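Local structure of gluconate kinase (Lactobacillus acidophilus, 3LL3) at residues 137-141 against 142-146; 109-113 against 114-118; 405-408 against 409-412. The protein probably phosphorylates a sugar or sugar acid such as gluconate at the expense of ATP, as a carbohydrate kinase of the FGGY family. One frame throughout, in Å; residues are numbered along the deposited sequence.

Contact 1 of 3, residues 137-141 against 142-146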
loop_
_atom_site.group_PDB
_atom_site.type_symbol
_atom_site.label_atom_id
_atom_site.label_comp_id
_atom_site.label_asym_id
_atom_site.label_seq_id
_atom_site.Cartn_x
_atom_site.Cartn_y
_atom_site.Cartn_z
ATOM N N LEU A 137 26.551 22.133 14.092
ATOM C CA LEU A 137 27.281 23.142 14.860
ATOM C C LEU A 137 26.325 23.950 15.737
ATOM O O LEU A 137 26.621 24.223 16.895
ATOM C CB LEU A 137 28.045 24.088 13.932
ATOM C CG LEU A 137 29.271 23.511 13.239
ATOM C CD1 LEU A 137 29.730 24.434 12.112
ATOM C CD2 LEU A 137 30.388 23.285 14.265
ATOM N N LEU A 138 25.177 24.315 15.166
ATOM C CA LEU A 138 24.125 24.984 15.902
ATOM C C LEU A 138 23.643 24.127 17.074
ATOM O O LEU A 138 23.434 24.640 18.183
ATOM C CB LEU A 138 22.962 25.302 14.973
ATOM C CG LEU A 138 23.211 26.426 13.973
ATOM C CD1 LEU A 138 22.032 26.550 13.039
ATOM C CD2 LEU A 138 23.438 27.736 14.718
ATOM N N TRP A 139 23.467 22.828 16.830
ATOM C CA TRP A 139 23.074 21.908 17.895
ATOM C C TRP A 139 24.156 21.824 18.971
ATOM O O TRP A 139 23.863 21.893 20.166
ATOM C CB TRP A 139 22.806 20.511 17.347
ATOM C CG TRP A 139 22.279 19.568 18.400
ATOM C CD1 TRP A 139 20.986 19.468 18.843
ATOM C CD2 TRP A 139 23.028 18.592 19.134
ATOM N NE1 TRP A 139 20.890 18.490 19.809
ATOM C CE2 TRP A 139 22.127 17.935 20.001
ATOM C CE3 TRP A 139 24.366 18.197 19.131
ATOM C CZ2 TRP A 139 22.529 16.917 20.864
ATOM C CZ3 TRP A 139 24.766 17.188 19.996
ATOM C CH2 TRP A 139 23.850 16.559 20.848
ATOM N N LEU A 140 25.405 21.666 18.548
ATOM C CA LEU A 140 26.519 21.586 19.496
ATOM C C LEU A 140 26.625 22.845 20.360
ATOM O O LEU A 140 26.837 22.769 21.573
ATOM C CB LEU A 140 27.837 21.350 18.764
ATOM C CG LEU A 140 28.035 19.951 18.164
ATOM C CD1 LEU A 140 29.169 19.939 17.160
ATOM C CD2 LEU A 140 28.290 18.938 19.265
ATOM N N LYS A 141 26.470 24.001 19.726
ATOM C CA LYS A 141 26.545 25.296 20.412
ATOM C C LYS A 141 25.455 25.466 21.479
ATOM O O LYS A 141 25.646 26.180 22.462
ATOM C CB LYS A 141 26.459 26.415 19.367
ATOM C CG LYS A 141 26.212 27.837 19.897
ATOM C CD LYS A 141 26.455 28.847 18.769
ATOM C CE LYS A 141 25.388 29.925 18.740
ATOM N NZ LYS A 141 24.040 29.353 18.974
ATOM N N ASN A 142 24.309 24.817 21.276
ATOM C CA ASN A 142 23.195 24.921 22.210
ATOM C C ASN A 142 23.210 23.817 23.268
ATOM O O ASN A 142 22.877 24.064 24.427
ATOM C CB ASN A 142 21.859 24.909 21.455
ATOM C CG ASN A 142 20.652 25.052 22.382
ATOM O OD1 ASN A 142 19.869 24.107 22.561
ATOM N ND2 ASN A 142 20.493 26.240 22.974
ATOM N N LYS A 143 23.612 22.607 22.881
ATOM C CA LYS A 143 23.473 21.454 23.773
ATOM C C LYS A 143 24.785 20.868 24.307
ATOM O O LYS A 143 24.773 20.048 25.226
ATOM C CB LYS A 143 22.641 20.348 23.109
ATOM C CG LYS A 143 21.455 20.856 22.320
ATOM C CD LYS A 143 20.215 19.978 22.511
ATOM C CE LYS A 143 19.253 20.577 23.532
ATOM N NZ LYS A 143 19.937 20.793 24.836
ATOM N N LYS A 144 25.907 21.276 23.725
ATOM C CA LYS A 144 27.214 20.794 24.149
ATOM C C LYS A 144 28.139 21.989 24.292
ATOM O O LYS A 144 29.189 22.061 23.651
ATOM C CB LYS A 144 27.789 19.807 23.125
ATOM C CG LYS A 144 27.746 18.338 23.543
ATOM C CD LYS A 144 26.337 17.872 23.832
ATOM C CE LYS A 144 26.331 16.489 24.472
ATOM N NZ LYS A 144 26.814 15.415 23.547
ATOM N N THR A 145 27.734 22.938 25.134
ATOM C CA THR A 145 28.436 24.212 25.256
ATOM C C THR A 145 29.925 24.068 25.574
ATOM O O THR A 145 30.750 24.877 25.131
ATOM C CB THR A 145 27.779 25.111 26.325
ATOM O OG1 THR A 145 28.630 26.238 26.581
ATOM C CG2 THR A 145 27.562 24.338 27.629
ATOM N N GLU A 146 30.262 23.043 26.346
ATOM C CA GLU A 146 31.641 22.843 26.778
ATOM C C GLU A 146 32.574 22.609 25.585
ATOM O O GLU A 146 33.548 23.349 25.387
ATOM C CB GLU A 146 31.728 21.679 27.769
ATOM C CG GLU A 146 33.127 21.395 28.275
ATOM C CD GLU A 146 33.606 22.438 29.268
ATOM O OE1 GLU A 146 33.226 22.345 30.456
ATOM O OE2 GLU A 146 34.367 23.347 28.864
#
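The carbonyl oxygen of Trp139 is gripped by two amides of the next helical turn: Lys143 N reaches Trp139 O at 2.8 Å, nearly in line with the C=O bond, and Asn142 N adds a weak bond. Asn142 N is shared in turn with Leu138 O, again weakly. One residue on, Lys144 N donates to Leu140 O over 2.8 Å, the donor tilted 29° from the carbonyl plane. Beside this backbone the indole of Trp139 meets the lysine four residues later. Trp139 CG, anti to the backbone N (chi1 -175°), lies on the carbonyl-carbon side, where the indole meets Lys143, and the Lys143 chain crosses the ring at about a right angle. Lys143 CG sits over one face, 3.7 Å from the centroid of the five-membered ring, a CH-pi contact, while Lys143 CD comes within 3.2 Å of Trp139 NE1. Here helix 133-143 runs out and the chain turns into helix 145-150, with Lys144 serving both as the first residue to leave helical geometry and as the N-cap position of the helix that follows. Lys144 lies alongside Trp139, pointing the same way, and Lys144 CD is 4.1 Å from Trp139 CH2 at the far end of the indole. Lys144 CB meets Leu140 CD2 at 4.0 Å. Both lysines lie at the surface of the N-terminal FGGY domain. Inward, Trp139 also touches Ile107 of helix 105-114 and Cys103, and Leu140 packs on Trp154 of strand 153-155.

Contact 2 of 3, residues 109-113 against 114-118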
loop_
_atom_site.group_PDB
_atom_site.type_symbol
_atom_site.label_atom_id
_atom_site.label_comp_id
_atom_site.label_asym_id
_atom_site.label_seq_id
_atom_site.Cartn_x
_atom_site.Cartn_y
_atom_site.Cartn_z
ATOM N N GLN A 109 14.074 21.323 12.168
ATOM C CA GLN A 109 12.640 21.573 12.183
ATOM C C GLN A 109 12.335 23.007 12.647
ATOM O O GLN A 109 11.563 23.707 11.998
ATOM C CB GLN A 109 11.909 20.526 13.030
ATOM C CG GLN A 109 10.396 20.668 13.008
ATOM C CD GLN A 109 9.822 20.591 11.608
ATOM O OE1 GLN A 109 9.114 21.503 11.163
ATOM N NE2 GLN A 109 10.133 19.503 10.893
ATOM N N ASP A 110 12.954 23.455 13.742
ATOM C CA ASP A 110 12.752 24.832 14.209
ATOM C C ASP A 110 13.226 25.853 13.167
ATOM O O ASP A 110 12.529 26.821 12.869
ATOM C CB ASP A 110 13.473 25.092 15.540
ATOM C CG ASP A 110 12.989 24.184 16.659
ATOM O OD1 ASP A 110 11.845 23.684 16.583
ATOM O OD2 ASP A 110 13.752 23.974 17.627
ATOM N N ALA A 111 14.422 25.642 12.624
ATOM C CA ALA A 111 14.910 26.501 11.553
ATOM C C ALA A 111 13.889 26.594 10.417
ATOM O O ALA A 111 13.656 27.653 9.843
ATOM C CB ALA A 111 16.241 25.975 11.033
ATOM N N LYS A 112 13.291 25.456 10.094
ATOM C CA LYS A 112 12.329 25.360 9.017
ATOM C C LYS A 112 11.072 26.180 9.365
ATOM O O LYS A 112 10.514 26.879 8.510
ATOM C CB LYS A 112 12.011 23.876 8.767
ATOM C CG LYS A 112 11.418 23.543 7.426
ATOM C CD LYS A 112 11.191 22.030 7.301
ATOM C CE LYS A 112 10.218 21.695 6.177
ATOM N NZ LYS A 112 9.751 20.269 6.225
ATOM N N ASN A 113 10.653 26.128 10.628
ATOM C CA ASN A 113 9.477 26.883 11.059
ATOM C C ASN A 113 9.694 28.405 11.042
ATOM O O ASN A 113 8.774 29.169 10.763
ATOM C CB ASN A 113 9.007 26.423 12.445
ATOM C CG ASN A 113 8.616 24.952 12.474
ATOM O OD1 ASN A 113 8.220 24.382 11.460
ATOM N ND2 ASN A 113 8.733 24.330 13.646
ATOM N N ARG A 114 10.916 28.845 11.313
ATOM C CA ARG A 114 11.182 30.281 11.376
ATOM C C ARG A 114 11.633 30.876 10.041
ATOM O O ARG A 114 11.798 32.091 9.927
ATOM C CB ARG A 114 12.225 30.571 12.456
ATOM C CG ARG A 114 11.864 30.022 13.840
ATOM C CD ARG A 114 13.133 29.721 14.635
ATOM N NE ARG A 114 14.218 30.610 14.217
ATOM C CZ ARG A 114 15.478 30.224 14.031
ATOM N NH1 ARG A 114 16.393 31.106 13.646
ATOM N NH2 ARG A 114 15.821 28.953 14.220
ATOM N N GLY A 115 11.838 30.024 9.036
ATOM C CA GLY A 115 12.308 30.487 7.739
ATOM C C GLY A 115 13.824 30.566 7.630
ATOM O O GLY A 115 14.345 31.068 6.633
ATOM N N PHE A 116 14.533 30.071 8.647
ATOM C CA PHE A 116 15.996 30.089 8.656
ATOM C C PHE A 116 16.610 29.007 7.754
ATOM O O PHE A 116 17.617 29.256 7.082
ATOM C CB PHE A 116 16.520 29.912 10.080
ATOM C CG PHE A 116 18.012 30.043 10.203
ATOM C CD1 PHE A 116 18.702 30.996 9.472
ATOM C CD2 PHE A 116 18.718 29.228 11.071
ATOM C CE1 PHE A 116 20.077 31.125 9.596
ATOM C CE2 PHE A 116 20.095 29.354 11.206
ATOM C CZ PHE A 116 20.775 30.305 10.468
ATOM N N ALA A 117 16.005 27.818 7.759
ATOM C CA ALA A 117 16.498 26.708 6.948
ATOM C C ALA A 117 16.387 27.089 5.481
ATOM O O ALA A 117 17.292 26.831 4.693
ATOM C CB ALA A 117 15.719 25.432 7.246
ATOM N N GLN A 118 15.286 27.744 5.138
ATOM C CA GLN A 118 15.060 28.220 3.780
ATOM C C GLN A 118 16.144 29.205 3.372
ATOM O O GLN A 118 16.577 29.225 2.226
ATOM C CB GLN A 118 13.675 28.874 3.660
ATOM C CG GLN A 118 12.506 27.907 3.815
ATOM C CD GLN A 118 12.139 27.627 5.261
ATOM O OE1 GLN A 118 12.868 27.987 6.190
ATOM N NE2 GLN A 118 10.993 26.978 5.460
#
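Gln118 sends its amide back across the turn to the backbone of Lys112, NE2 donating to Lys112 O at 3.1 Å with an N-H...O angle of 160°. The bond lies in the carbonyl plane on a lone pair, and the acceptor is also nearly in the plane of the Gln118 amide, so both flat groups align. A bend at chi2 (83°) folds the chain back to bring NE2 there. Lys112 O takes a second, weak bond from Gly115 N. Next to it Ala111 O collects Ala117 N at 3.1 Å, which comes from above the carbonyl plane, and weaker bonds from Phe116 N and Arg114 N. Arg114 N makes its stronger bond to Asp110 O, and Arg114 CG and CD run past that same oxygen. On the apolar side, Ala111 CB meets Ala117 CB at 3.9 Å and Phe116 CB at 4.1 Å. What positions these groups is the turn between helices 105-114 and 116-124: Gly115, with positive phi (87°), ends the first helix, and the weak bonds Phe116 N to Ala111 O (6-to-1) and Gly115 N to Lys112 O (5-to-2) make a Schellman pattern, with Ala117 N, one residue on, adding its bond to Ala111 O. Further out, Tyr135 of helix 133-143 packs on both alanines, and Met128 on Lys112, Ala117 and Gln118. A leucine in place of Gln118 would probably cost Lys112 O the stronger of the two bonds described here, its straight in-plane donor. The carbonyls of Ala111 and Lys112 are met by amides of the glycine and the residues after it, one in a side chain.

Contact 3 of 3, residues 405-408 against 409-412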
loop_
_atom_site.group_PDB
_atom_site.type_symbol
_atom_site.label_atom_id
_atom_site.label_comp_id
_atom_site.label_asym_id
_atom_site.label_seq_id
_atom_site.Cartn_x
_atom_site.Cartn_y
_atom_site.Cartn_z
ATOM N N LYS A 405 22.454 -3.742 -12.010
ATOM C CA LYS A 405 23.239 -4.833 -12.566
ATOM C C LYS A 405 22.570 -5.463 -13.770
ATOM O O LYS A 405 23.215 -5.708 -14.767
ATOM C CB LYS A 405 23.502 -5.925 -11.526
ATOM C CG LYS A 405 24.511 -6.964 -12.019
ATOM C CD LYS A 405 24.419 -8.279 -11.253
ATOM C CE LYS A 405 24.819 -8.110 -9.804
ATOM N NZ LYS A 405 26.087 -7.307 -9.650
ATOM N N SER A 406 21.271 -5.730 -13.665
ATOM C CA SER A 406 20.570 -6.511 -14.668
ATOM C C SER A 406 20.172 -5.683 -15.881
ATOM O O SER A 406 19.879 -4.501 -15.767
ATOM C CB SER A 406 19.310 -7.119 -14.062
ATOM O OG SER A 406 18.365 -6.088 -13.849
ATOM N N ASP A 407 20.151 -6.325 -17.044
ATOM C CA ASP A 407 19.567 -5.725 -18.236
ATOM C C ASP A 407 18.120 -5.283 -18.036
ATOM O O ASP A 407 17.669 -4.312 -18.631
ATOM C CB ASP A 407 19.596 -6.724 -19.401
ATOM C CG ASP A 407 20.950 -6.828 -20.030
ATOM O OD1 ASP A 407 21.864 -6.070 -19.629
ATOM O OD2 ASP A 407 21.093 -7.669 -20.931
ATOM N N PHE A 408 17.366 -6.039 -17.254
ATOM C CA PHE A 408 15.967 -5.713 -17.051
ATOM C C PHE A 408 15.838 -4.326 -16.364
ATOM O O PHE A 408 15.084 -3.445 -16.801
ATOM C CB PHE A 408 15.292 -6.809 -16.223
ATOM C CG PHE A 408 13.905 -6.447 -15.757
ATOM C CD1 PHE A 408 12.897 -6.202 -16.673
ATOM C CD2 PHE A 408 13.611 -6.354 -14.405
ATOM C CE1 PHE A 408 11.611 -5.849 -16.246
ATOM C CE2 PHE A 408 12.331 -6.020 -13.966
ATOM C CZ PHE A 408 11.330 -5.761 -14.887
ATOM N N VAL A 409 16.590 -4.134 -15.300
ATOM C CA VAL A 409 16.521 -2.851 -14.585
ATOM C C VAL A 409 17.109 -1.715 -15.424
ATOM O O VAL A 409 16.579 -0.617 -15.448
ATOM C CB VAL A 409 17.179 -2.934 -13.201
ATOM C CG1 VAL A 409 17.262 -1.537 -12.516
ATOM C CG2 VAL A 409 16.391 -3.908 -12.328
ATOM N N ARG A 410 18.190 -1.987 -16.140
ATOM C CA ARG A 410 18.769 -0.968 -17.007
ATOM C C ARG A 410 17.746 -0.493 -18.018
ATOM O O ARG A 410 17.565 0.709 -18.216
ATOM C CB ARG A 410 20.024 -1.505 -17.697
ATOM C CG ARG A 410 21.186 -1.673 -16.739
ATOM C CD ARG A 410 22.286 -2.531 -17.321
ATOM N NE ARG A 410 23.427 -2.601 -16.414
ATOM C CZ ARG A 410 24.591 -3.163 -16.727
ATOM N NH1 ARG A 410 24.753 -3.720 -17.928
ATOM N NH2 ARG A 410 25.589 -3.173 -15.852
ATOM N N GLN A 411 17.056 -1.443 -18.646
ATOM C CA GLN A 411 16.080 -1.105 -19.672
ATOM C C GLN A 411 14.870 -0.407 -19.088
ATOM O O GLN A 411 14.290 0.512 -19.693
ATOM C CB GLN A 411 15.637 -2.370 -20.438
ATOM C CG GLN A 411 14.729 -2.055 -21.610
ATOM C CD GLN A 411 15.443 -1.232 -22.675
ATOM O OE1 GLN A 411 14.941 -0.198 -23.125
ATOM N NE2 GLN A 411 16.628 -1.677 -23.062
ATOM N N LEU A 412 14.470 -0.862 -17.907
ATOM C CA LEU A 412 13.347 -0.242 -17.214
ATOM C C LEU A 412 13.651 1.234 -16.920
ATOM O O LEU A 412 12.792 2.110 -17.069
ATOM C CB LEU A 412 13.077 -0.997 -15.914
ATOM C CG LEU A 412 11.619 -1.325 -15.677
ATOM C CD1 LEU A 412 11.461 -2.296 -14.532
ATOM C CD2 LEU A 412 10.910 -0.039 -15.377
#
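Phe408 and Leu412 lie side by side one helical turn apart, their side chains pointing the same way, and Leu412 CD1 approaches the far end of the ring, 3.5 Å from Phe408 CZ. The approach is oblique. A chi1 of 170° sets Phe408 CG beside its own carbonyl carbon and sends the ring out from the helix next to the leucine side chain. Across the helix, the chain of Arg410 is extended from CG to NE and passes Ser406 O, with Arg410 CG 3.3 Å from that oxygen. Its guanidinium ends beside the residues before the helix, with Lys405 O over the centre of one face, 3.4 Å above the plane, an approach consistent with electrostatic attraction to the cation. Arg410 NE bonds instead to Leu404 O. Asp407 crosses Arg410 obliquely, carboxylate and guanidinium planes 41° apart, and Asp407 OD1 remains 4.1 Å from Arg410 NH1, beyond a salt bridge; both atoms hydrogen-bond to the hydroxyl of Tyr461, on strand 457-461, which links them. Residues 407-412 begin helix 407-417, the helix of the beta-alpha-beta unit between strands 396-400 and 421-424 in the C-terminal FGGY domain. Ser406 is its N-cap: Ser406 OG accepts from Val409 N at 3.0 Å, nearly straight at 165°, and Val409 CG2 lies 3.3 Å from Ser406 OG. Regular backbone bonds follow, Arg410 N to Ser406 O and Leu412 N to Phe408 O. Leu321 of helix 317-325, which also lines the ATP pocket, touches Ser406, Phe408 and Val409, while Ile373 of helix 365-388 packs on Phe408 and Leu412.

Contacts 1 and 2 belong to the N-terminal FGGY domain and touch, Leu138 CD1 lying 3.9 Å from Phe116 CE2, as helix 133-143 packs beside helix 116-124. Both are helix endings: contact 1 lies at the surface, with lysine chains laid on an indole and a leucine, whereas contact 2 is partly buried and turns on a glycine, two alanines and a glutamine amide. Contact 3, also partly buried, is a helix beginning in the C-terminal domain, its centre about 47 Å from that of contact 1 and 40 Å from that of contact 2. There a serine hydroxyl caps the amide of Val409, and Lys405 approaches the bound ATP.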